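Local coordinates for protein taurine dioxygenase (Burkholderia ambifaria, PDB 5VN6) that probably oxidises taurine as a metal-dependent dioxygenase of the TfdA family, and here carries a magnesium ion in its metal site, at residues A[43-48]-A[191-196]; A[106-111]-A[257-262]; A[134-139]-A[238-243]. All blocks are in the same frame, centred on the assembly; numbering follows the deposited sequence.

Contact 1: A[43-48]-A[191-196]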
loop_
_atom_site.group_PDB
_atom_site.type_symbol
_atom_site.label_atom_id
_atom_site.label_comp_id
_atom_site.label_asym_id
_atom_site.label_seq_id
_atom_site.Cartn_x
_atom_site.Cartn_y
_atom_site.Cartn_z
ATOM N N GLN A 43 -7.705 -23.200 4.575
ATOM C CA GLN A 43 -7.075 -21.950 5.006
ATOM C C GLN A 43 -6.909 -20.974 3.847
ATOM O O GLN A 43 -7.099 -19.767 4.026
ATOM C CB GLN A 43 -5.724 -22.227 5.668
ATOM C CG GLN A 43 -5.774 -23.019 6.973
ATOM C CD GLN A 43 -6.622 -22.363 8.066
ATOM O OE1 GLN A 43 -6.714 -21.142 8.162
ATOM N NE2 GLN A 43 -7.207 -23.189 8.927
ATOM N N LEU A 44 -6.559 -21.468 2.654
ATOM C CA LEU A 44 -6.415 -20.578 1.500
ATOM C C LEU A 44 -7.724 -19.859 1.185
ATOM O O LEU A 44 -7.729 -18.652 0.898
ATOM C CB LEU A 44 -5.919 -21.363 0.277
ATOM C CG LEU A 44 -5.769 -20.561 -1.029
ATOM C CD1 LEU A 44 -4.661 -19.512 -0.989
ATOM C CD2 LEU A 44 -5.582 -21.494 -2.234
ATOM N N LEU A 45 -8.849 -20.579 1.240
ATOM C CA LEU A 45 -10.134 -19.948 0.951
ATOM C C LEU A 45 -10.479 -18.867 1.975
ATOM O O LEU A 45 -11.087 -17.852 1.625
ATOM C CB LEU A 45 -11.240 -21.006 0.912
ATOM C CG LEU A 45 -11.241 -21.945 -0.294
ATOM C CD1 LEU A 45 -12.347 -22.985 -0.148
ATOM C CD2 LEU A 45 -11.398 -21.163 -1.605
ATOM N N ARG A 46 -10.077 -19.049 3.225
ATOM C CA ARG A 46 -10.405 -18.082 4.274
ATOM C C ARG A 46 -9.463 -16.873 4.283
ATOM O O ARG A 46 -9.897 -15.750 4.556
ATOM C CB ARG A 46 -10.396 -18.797 5.626
ATOM C CG ARG A 46 -10.262 -17.936 6.856
ATOM C CD ARG A 46 -10.118 -18.844 8.077
ATOM N NE ARG A 46 -11.171 -19.863 8.088
ATOM C CZ ARG A 46 -11.039 -21.087 8.595
ATOM N NH1 ARG A 46 -9.889 -21.468 9.137
ATOM N NH2 ARG A 46 -12.059 -21.937 8.553
ATOM N N HIS A 47 -8.174 -17.075 4.015
ATOM C CA HIS A 47 -7.163 -16.042 4.203
ATOM C C HIS A 47 -6.635 -15.468 2.900
ATOM O O HIS A 47 -5.786 -14.557 2.928
ATOM C CB HIS A 47 -5.999 -16.604 5.030
ATOM C CG HIS A 47 -6.378 -16.953 6.437
ATOM N ND1 HIS A 47 -6.792 -16.006 7.350
ATOM C CD2 HIS A 47 -6.422 -18.143 7.083
ATOM C CE1 HIS A 47 -7.065 -16.596 8.502
ATOM N NE2 HIS A 47 -6.851 -17.892 8.366
ATOM N N ARG A 48 -7.127 -15.970 1.763
ATOM C CA ARG A 48 -6.865 -15.472 0.408
ATOM C C ARG A 48 -5.448 -15.758 -0.088
ATOM O O ARG A 48 -5.260 -16.094 -1.267
ATOM C CB ARG A 48 -7.154 -13.969 0.309
ATOM C CG ARG A 48 -8.415 -13.476 1.041
ATOM C CD ARG A 48 -9.648 -14.255 0.697
ATOM N NE ARG A 48 -10.810 -13.796 1.449
ATOM C CZ ARG A 48 -12.045 -14.246 1.248
ATOM N NH1 ARG A 48 -12.265 -15.153 0.311
ATOM N NH2 ARG A 48 -13.059 -13.776 1.963
ATOM N N ARG A 191 -18.014 -10.171 -9.270
ATOM C CA ARG A 191 -17.849 -11.594 -9.530
ATOM C C ARG A 191 -18.246 -12.404 -8.306
ATOM O O ARG A 191 -17.917 -12.049 -7.171
ATOM C CB ARG A 191 -16.411 -11.932 -9.934
ATOM C CG ARG A 191 -16.176 -13.410 -10.172
ATOM C CD ARG A 191 -14.699 -13.719 -10.409
ATOM N NE ARG A 191 -14.488 -15.125 -10.743
ATOM C CZ ARG A 191 -13.330 -15.647 -11.141
ATOM N NH1 ARG A 191 -12.258 -14.873 -11.259
ATOM N NH2 ARG A 191 -13.248 -16.947 -11.434
ATOM N N THR A 192 -18.960 -13.494 -8.548
ATOM C CA THR A 192 -19.334 -14.436 -7.499
ATOM C C THR A 192 -18.241 -15.488 -7.407
ATOM O O THR A 192 -18.000 -16.222 -8.380
ATOM C CB THR A 192 -20.683 -15.105 -7.798
ATOM O OG1 THR A 192 -21.734 -14.126 -7.779
ATOM C CG2 THR A 192 -20.980 -16.188 -6.757
ATOM N N HIS A 193 -17.588 -15.565 -6.251
ATOM C CA HIS A 193 -16.548 -16.560 -6.062
ATOM C C HIS A 193 -17.155 -17.953 -6.192
ATOM O O HIS A 193 -18.131 -18.267 -5.492
ATOM C CB HIS A 193 -15.899 -16.397 -4.691
ATOM C CG HIS A 193 -14.676 -17.232 -4.496
ATOM N ND1 HIS A 193 -14.720 -18.605 -4.381
ATOM C CD2 HIS A 193 -13.371 -16.885 -4.381
ATOM C CE1 HIS A 193 -13.495 -19.070 -4.207
ATOM N NE2 HIS A 193 -12.656 -18.045 -4.201
ATOM N N PRO A 194 -16.596 -18.822 -7.037
ATOM C CA PRO A 194 -17.273 -20.108 -7.313
ATOM C C PRO A 194 -17.264 -21.096 -6.144
ATOM O O PRO A 194 -18.153 -21.958 -6.083
ATOM C CB PRO A 194 -16.519 -20.651 -8.537
ATOM C CG PRO A 194 -15.147 -19.988 -8.464
ATOM C CD PRO A 194 -15.353 -18.648 -7.813
ATOM N N GLU A 195 -16.314 -21.018 -5.207
ATOM C CA GLU A 195 -16.333 -21.994 -4.117
ATOM C C GLU A 195 -16.940 -21.462 -2.830
ATOM O O GLU A 195 -17.505 -22.242 -2.064
ATOM C CB GLU A 195 -14.923 -22.503 -3.801
ATOM C CG GLU A 195 -14.114 -22.955 -4.992
ATOM C CD GLU A 195 -12.979 -23.883 -4.591
ATOM O OE1 GLU A 195 -13.246 -24.936 -3.990
ATOM O OE2 GLU A 195 -11.810 -23.549 -4.860
ATOM N N THR A 196 -16.911 -20.151 -2.599
ATOM C CA THR A 196 -17.463 -19.597 -1.377
ATOM C C THR A 196 -18.770 -18.848 -1.580
ATOM O O THR A 196 -19.465 -18.579 -0.597
ATOM C CB THR A 196 -16.462 -18.630 -0.729
ATOM O OG1 THR A 196 -16.324 -17.487 -1.570
ATOM C CG2 THR A 196 -15.094 -19.291 -0.559
#
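Helix 34-47 meets the turn that closes strand 185-192 where Leu45, on the helix's last turn, leans against His193, Glu195 and Thr196. This is a junction between a helix and a tight turn on the flank of the fold, away from the metal site. One branch of leucine does the touching. With CG anti to the carbonyl carbon (chi1 -72°), Leu45 sends CD2 to 3.9 Å from CE1 of His193, an approach oblique to the imidazole. The same methyl lies 4.1 Å from OE2 of Glu195 and 4.3 Å from CG2 of Thr196, so it rests among a ring carbon, a carboxylate oxygen and a methyl. Leucine suits this position because its branched end can lie against the turn without asking for a polar partner.

His193 braces the turn. Its ND1 accepts from two successive backbone amides, N of Glu195 at 3.0 Å and N of Thr196 at 3.2 Å, the first tilted modestly from the ring plane and the second well out of it. The ring is gripped at its other nitrogen too, where NE2 is hydrogen-bonded to Asp260. ND1 acts as acceptor here, which is consistent with a proton on NE2 and a neutral ring. Histidine fits because one flat group can serve the turn on one side and a carboxylate on the other.

Glu195 forms salt bridges with Arg41 and Arg262, which probably offsets the charge of the carboxylate beside the leucine methyl, while the hydroxyl of Thr196 bonds to Glu198. After Leu45 the chain leaves the helix at Arg48, with positive phi. Leu44 faces strand 49-52 of the large mixed sheet, placing the helix between that sheet and the turn following strand 185-192.

Contact 2: A[106-111]-A[257-262]. With MG (magnesium ion), chain C.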
loop_
_atom_site.group_PDB
_atom_site.type_symbol
_atom_site.label_atom_id
_atom_site.label_comp_id
_atom_site.label_asym_id
_atom_site.label_seq_id
_atom_site.Cartn_x
_atom_site.Cartn_y
_atom_site.Cartn_z
ATOM N N HIS A 106 -3.299 -5.869 -9.883
ATOM C CA HIS A 106 -3.924 -6.686 -10.904
ATOM C C HIS A 106 -4.317 -8.040 -10.347
ATOM O O HIS A 106 -3.718 -8.561 -9.400
ATOM C CB HIS A 106 -2.998 -6.878 -12.134
ATOM C CG HIS A 106 -1.751 -7.658 -11.851
ATOM N ND1 HIS A 106 -0.685 -7.138 -11.139
ATOM C CD2 HIS A 106 -1.389 -8.916 -12.202
ATOM C CE1 HIS A 106 0.270 -8.048 -11.054
ATOM N NE2 HIS A 106 -0.129 -9.133 -11.697
ATOM N N SER A 107 -5.331 -8.614 -10.966
ATOM C CA SER A 107 -5.647 -10.023 -10.812
ATOM C C SER A 107 -5.085 -10.743 -12.027
ATOM O O SER A 107 -5.381 -10.355 -13.165
ATOM C CB SER A 107 -7.157 -10.238 -10.699
ATOM O OG SER A 107 -7.443 -11.603 -10.484
ATOM N N ASP A 108 -4.260 -11.765 -11.786
ATOM C CA ASP A 108 -3.513 -12.416 -12.865
ATOM C C ASP A 108 -4.400 -12.807 -14.043
ATOM O O ASP A 108 -5.422 -13.486 -13.875
ATOM C CB ASP A 108 -2.789 -13.655 -12.329
ATOM C CG ASP A 108 -1.353 -13.359 -11.935
ATOM O OD1 ASP A 108 -0.861 -12.250 -12.247
ATOM O OD2 ASP A 108 -0.724 -14.227 -11.289
ATOM N N ALA A 109 -4.002 -12.336 -15.235
ATOM C CA ALA A 109 -4.573 -12.754 -16.515
ATOM C C ALA A 109 -6.097 -12.652 -16.537
ATOM O O ALA A 109 -6.784 -13.502 -17.104
ATOM C CB ALA A 109 -4.129 -14.173 -16.880
ATOM N N SER A 110 -6.637 -11.609 -15.908
ATOM C CA SER A 110 -8.065 -11.360 -16.048
ATOM C C SER A 110 -8.436 -10.955 -17.472
ATOM O O SER A 110 -9.630 -10.879 -17.790
ATOM C CB SER A 110 -8.505 -10.292 -15.028
ATOM O OG SER A 110 -7.990 -9.017 -15.377
ATOM N N TRP A 111 -7.440 -10.654 -18.326
ATOM C CA TRP A 111 -7.682 -10.412 -19.745
ATOM C C TRP A 111 -7.974 -11.702 -20.507
ATOM O O TRP A 111 -8.183 -11.639 -21.720
ATOM C CB TRP A 111 -6.477 -9.713 -20.394
ATOM C CG TRP A 111 -5.156 -10.346 -20.034
ATOM C CD1 TRP A 111 -4.297 -9.946 -19.042
ATOM C CD2 TRP A 111 -4.546 -11.489 -20.652
ATOM N NE1 TRP A 111 -3.197 -10.769 -19.006
ATOM C CE2 TRP A 111 -3.324 -11.726 -19.979
ATOM C CE3 TRP A 111 -4.910 -12.335 -21.715
ATOM C CZ2 TRP A 111 -2.467 -12.775 -20.325
ATOM C CZ3 TRP A 111 -4.055 -13.384 -22.055
ATOM C CH2 TRP A 111 -2.851 -13.598 -21.355
ATOM N N ALA A 257 4.573 -18.380 -1.604
ATOM C CA ALA A 257 3.246 -17.778 -1.514
ATOM C C ALA A 257 2.269 -18.641 -2.300
ATOM O O ALA A 257 2.572 -19.063 -3.422
ATOM C CB ALA A 257 3.209 -16.351 -2.066
ATOM N N ILE A 258 1.109 -18.910 -1.706
ATOM C CA ILE A 258 -0.006 -19.565 -2.384
ATOM C C ILE A 258 -1.179 -18.603 -2.318
ATOM O O ILE A 258 -1.572 -18.195 -1.219
ATOM C CB ILE A 258 -0.397 -20.895 -1.706
ATOM C CG1 ILE A 258 0.825 -21.765 -1.388
ATOM C CG2 ILE A 258 -1.446 -21.630 -2.545
ATOM C CD1 ILE A 258 0.568 -22.801 -0.285
ATOM N N TRP A 259 -1.764 -18.256 -3.468
ATOM C CA TRP A 259 -2.882 -17.320 -3.407
ATOM C C TRP A 259 -4.028 -17.693 -4.334
ATOM O O TRP A 259 -3.847 -18.333 -5.383
ATOM C CB TRP A 259 -2.450 -15.869 -3.685
ATOM C CG TRP A 259 -2.039 -15.527 -5.090
ATOM C CD1 TRP A 259 -2.831 -15.016 -6.088
ATOM C CD2 TRP A 259 -0.707 -15.589 -5.623
ATOM N NE1 TRP A 259 -2.072 -14.795 -7.225
ATOM C CE2 TRP A 259 -0.767 -15.127 -6.959
ATOM C CE3 TRP A 259 0.528 -16.003 -5.101
ATOM C CZ2 TRP A 259 0.366 -15.065 -7.782
ATOM C CZ3 TRP A 259 1.652 -15.935 -5.914
ATOM C CH2 TRP A 259 1.561 -15.471 -7.246
ATOM N N ASP A 260 -5.219 -17.260 -3.909
ATOM C CA ASP A 260 -6.472 -17.451 -4.628
ATOM C C ASP A 260 -6.658 -16.236 -5.526
ATOM O O ASP A 260 -7.067 -15.171 -5.071
ATOM C CB ASP A 260 -7.624 -17.647 -3.642
ATOM C CG ASP A 260 -9.008 -17.773 -4.326
ATOM O OD1 ASP A 260 -9.150 -17.539 -5.546
ATOM O OD2 ASP A 260 -9.971 -18.135 -3.623
ATOM N N ASN A 261 -6.378 -16.411 -6.816
ATOM C CA ASN A 261 -6.382 -15.301 -7.759
ATOM C C ASN A 261 -7.786 -14.775 -8.015
ATOM O O ASN A 261 -7.940 -13.642 -8.474
ATOM C CB ASN A 261 -5.705 -15.759 -9.057
ATOM C CG ASN A 261 -5.494 -14.632 -10.046
ATOM O OD1 ASN A 261 -4.855 -13.616 -9.728
ATOM N ND2 ASN A 261 -5.974 -14.830 -11.276
ATOM N N ARG A 262 -8.805 -15.566 -7.695
ATOM C CA ARG A 262 -10.177 -15.153 -7.925
ATOM C C ARG A 262 -10.606 -14.095 -6.928
ATOM O O ARG A 262 -11.420 -13.225 -7.259
ATOM C CB ARG A 262 -11.104 -16.372 -7.838
ATOM C CG ARG A 262 -10.637 -17.519 -8.697
ATOM C CD ARG A 262 -11.292 -18.831 -8.284
ATOM N NE ARG A 262 -10.879 -19.253 -6.948
ATOM C CZ ARG A 262 -11.208 -20.426 -6.424
ATOM N NH1 ARG A 262 -11.939 -21.290 -7.135
ATOM N NH2 ARG A 262 -10.809 -20.734 -5.206
HETATM MG MG MG C . 0.987 -11.215 -11.466
#
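Asn261 reaches across to Ser107 and Asp108 just after strand 256-260 ends. From CB its chain runs with CG anti to the backbone N (chi1 -173°), which brings the amide alongside the backbone of Asp108, CG lying 3.6 Å from N of Asp108. OD1 accepts from N of Asp108 at 2.8 Å, in the carbonyl plane and on a lone pair, though the N-H is bent to 137°, and lies 3.3 Å from CB of Asp108. ND2 gives a straighter bond to O of Asp108 at 3.0 Å and also bonds to O of Pro116. Asparagine suits this place because a single amide meets both polar atoms of one residue's backbone. A third bond runs from the side chain of Ser107, OG, to the backbone O of Asn261 at 2.9 Å.

These bonds tie down the backbone that carries the carboxylate of Asp108. Its OD1 binds the magnesium ion at 2.3 Å, and OD2 lies 3.8 Å from CZ2 of Trp259, at the edge of the indole, with the two planes 54° apart. NE2 of His106 binds the same ion at 2.4 Å, and His266 completes the protein's share of the site. The residues flanking Asn261 pair, Arg262 gripping Asp260 side-on through NE and NH2. Asp260 OD1 also takes N of Arg262 in an Asx turn where the strand ends.

Asn261 is thus a second-shell residue to the metal-binding aspartate, and Ser107 secures Asn261 in turn. The His-X-Asp pair with a distant histidine is the facial triad characteristic of iron- and 2-oxoglutarate-dependent dioxygenases on a cupin-type double-stranded beta-helix.

Contact 3: A[134-139]-A[238-243]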
loop_
_atom_site.group_PDB
_atom_site.type_symbol
_atom_site.label_atom_id
_atom_site.label_comp_id
_atom_site.label_asym_id
_atom_site.label_seq_id
_atom_site.Cartn_x
_atom_site.Cartn_y
_atom_site.Cartn_z
ATOM N N MET A 134 2.703 -7.576 -2.617
ATOM C CA MET A 134 1.519 -7.242 -1.841
ATOM C C MET A 134 0.305 -7.897 -2.457
ATOM O O MET A 134 0.260 -8.115 -3.669
ATOM C CB MET A 134 1.285 -5.725 -1.776
ATOM C CG MET A 134 2.510 -4.948 -1.320
ATOM S SD MET A 134 2.175 -3.183 -1.303
ATOM C CE MET A 134 0.872 -3.120 -0.079
ATOM N N TRP A 135 -0.674 -8.217 -1.609
ATOM C CA TRP A 135 -1.977 -8.696 -2.041
ATOM C C TRP A 135 -3.065 -7.837 -1.415
ATOM O O TRP A 135 -2.888 -7.288 -0.326
ATOM C CB TRP A 135 -2.225 -10.188 -1.657
ATOM C CG TRP A 135 -1.466 -11.189 -2.453
ATOM C CD1 TRP A 135 -1.950 -11.958 -3.461
ATOM C CD2 TRP A 135 -0.084 -11.561 -2.288
ATOM N NE1 TRP A 135 -0.962 -12.782 -3.944
ATOM C CE2 TRP A 135 0.194 -12.555 -3.244
ATOM C CE3 TRP A 135 0.941 -11.139 -1.431
ATOM C CZ2 TRP A 135 1.457 -13.145 -3.372
ATOM C CZ3 TRP A 135 2.192 -11.713 -1.559
ATOM C CH2 TRP A 135 2.441 -12.708 -2.520
ATOM N N ALA A 136 -4.215 -7.759 -2.097
ATOM C CA ALA A 136 -5.374 -7.030 -1.609
ATOM C C ALA A 136 -6.597 -7.945 -1.657
ATOM O O ALA A 136 -6.744 -8.757 -2.577
ATOM C CB ALA A 136 -5.627 -5.758 -2.435
ATOM N N ASN A 137 -7.453 -7.830 -0.648
ATOM C CA ASN A 137 -8.647 -8.663 -0.502
ATOM C C ASN A 137 -9.787 -7.973 -1.249
ATOM O O ASN A 137 -10.362 -7.000 -0.764
ATOM C CB ASN A 137 -8.955 -8.861 0.980
ATOM C CG ASN A 137 -10.187 -9.714 1.233
ATOM O OD1 ASN A 137 -11.075 -9.838 0.389
ATOM N ND2 ASN A 137 -10.248 -10.303 2.419
ATOM N N MET A 138 -10.115 -8.458 -2.445
ATOM C CA MET A 138 -11.187 -7.808 -3.196
ATOM C C MET A 138 -12.577 -8.292 -2.790
ATOM O O MET A 138 -13.570 -7.777 -3.315
ATOM C CB MET A 138 -10.968 -8.002 -4.703
ATOM C CG MET A 138 -9.605 -7.507 -5.168
ATOM S SD MET A 138 -9.156 -5.839 -4.573
ATOM C CE MET A 138 -10.400 -4.868 -5.452
ATOM N N VAL A 139 -12.673 -9.282 -1.900
ATOM C CA VAL A 139 -13.954 -9.606 -1.264
ATOM C C VAL A 139 -14.338 -8.503 -0.278
ATOM O O VAL A 139 -15.457 -7.968 -0.292
ATOM C CB VAL A 139 -13.870 -10.977 -0.563
ATOM C CG1 VAL A 139 -15.122 -11.242 0.324
ATOM C CG2 VAL A 139 -13.651 -12.119 -1.592
ATOM N N GLY A 238 -9.295 1.666 -7.826
ATOM C CA GLY A 238 -8.529 2.252 -6.737
ATOM C C GLY A 238 -8.834 1.673 -5.363
ATOM O O GLY A 238 -8.150 2.025 -4.395
ATOM N N GLN A 239 -9.886 0.866 -5.237
ATOM C CA GLN A 239 -10.174 0.241 -3.949
ATOM C C GLN A 239 -9.041 -0.686 -3.539
ATOM O O GLN A 239 -8.791 -0.863 -2.342
ATOM C CB GLN A 239 -11.524 -0.516 -4.002
ATOM C CG GLN A 239 -12.770 0.371 -4.284
ATOM C CD GLN A 239 -12.975 1.498 -3.226
ATOM O OE1 GLN A 239 -13.156 1.223 -2.032
ATOM N NE2 GLN A 239 -12.937 2.756 -3.673
ATOM N N ALA A 240 -8.320 -1.266 -4.514
ATOM C CA ALA A 240 -7.204 -2.140 -4.173
ATOM C C ALA A 240 -6.067 -1.378 -3.519
ATOM O O ALA A 240 -5.187 -2.002 -2.926
ATOM C CB ALA A 240 -6.654 -2.866 -5.408
ATOM N N ALA A 241 -6.035 -0.053 -3.632
ATOM C CA ALA A 241 -4.957 0.715 -3.030
ATOM C C ALA A 241 -5.213 1.058 -1.552
ATOM O O ALA A 241 -4.411 1.781 -0.943
ATOM C CB ALA A 241 -4.710 1.985 -3.847
ATOM N N ILE A 242 -6.279 0.538 -0.952
ATOM C CA ILE A 242 -6.649 0.878 0.419
ATOM C C ILE A 242 -5.867 -0.028 1.371
ATOM O O ILE A 242 -6.061 -1.253 1.338
ATOM C CB ILE A 242 -8.164 0.757 0.642
ATOM C CG1 ILE A 242 -8.886 1.872 -0.122
ATOM C CG2 ILE A 242 -8.504 0.790 2.151
ATOM C CD1 ILE A 242 -10.418 1.687 -0.247
ATOM N N PRO A 243 -4.998 0.521 2.222
ATOM C CA PRO A 243 -4.149 -0.347 3.051
ATOM C C PRO A 243 -4.917 -1.312 3.935
ATOM O O PRO A 243 -4.393 -2.394 4.242
ATOM C CB PRO A 243 -3.333 0.657 3.878
ATOM C CG PRO A 243 -3.275 1.882 2.986
ATOM C CD PRO A 243 -4.642 1.942 2.355
#
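Ala136 and Met138 close on a single small residue, Ala240, and the contact is made almost wholly of methyl groups, a thioether and one peptide oxygen. The methyl of Ala136, directed from strand 133-137 toward the other segment, sits 3.8 Å from O of Ala240 and 4.3 Å from its CB. The same Ala240 CB is met by SD of Met138 at 4.0 Å. Methionine gets there by folding: the bend at chi2 (-48°) brings the sulfur round to Ala240, and a further bend at chi3 (-66°) sets the terminal methyl. An unbranched, flexible side chain suits a place at the start of a helix where the CB does not itself aim at the partner. Alanine suits both of its places because the CA atoms of Ala136 and Ala240 are only 5.8 Å apart, a spacing that suits a methyl on each side.

Behind this first shell, the 3-10 turn 238-241 sets Ala240, with N of Ala241 bonded to O of Gly238 at 3.1 Å. The oxygen of Ala240 is turned to account by Gln246, whose NE2 bonds to it. Ala136 is held in its sheet by backbone bonds to Gln265 of strand 264-268, and Gln265 also touches both Met138 and Ala240.

Asn137 marks the change from strand to helix. As N-cap its OD1 accepts from N of Val139, a weak bond, and from N of Leu140. Further out, O of Pro243 bonds to Arg248 of the second subunit, so the end of segment 238-243 lies at the dimer interface.

No hydrogen bond crosses between the two segments; their cohesion is dispersion and shape, and the peptide oxygen of Ala240, which lies in the contact, takes its hydrogen bond from Gln246.

Overall arrangement
Contact 2 lies at the core of the chain, about 2 Å from its centre, while contacts 1 and 3 lie farther out, at about 13 and 11 Å; contact 3 is still buried, contact 1 only partly. Their chemistry follows: contact 2 is polar and directional, built on an amide's hydrogen bonds beside a metal, whereas the other two lack cross-segment hydrogen bonds and rest on van der Waals contact, mostly of methyl groups. Strand 256-260 ties the set together. Its end, at Asp260, meets Arg48 and His193 of contact 1, and Trp259 packs edge-to-face on Trp135 of contact 3. Arg48 also lies against Asn137 and Val139, linking contacts 1 and 3. Contact 3 alone approaches the second subunit.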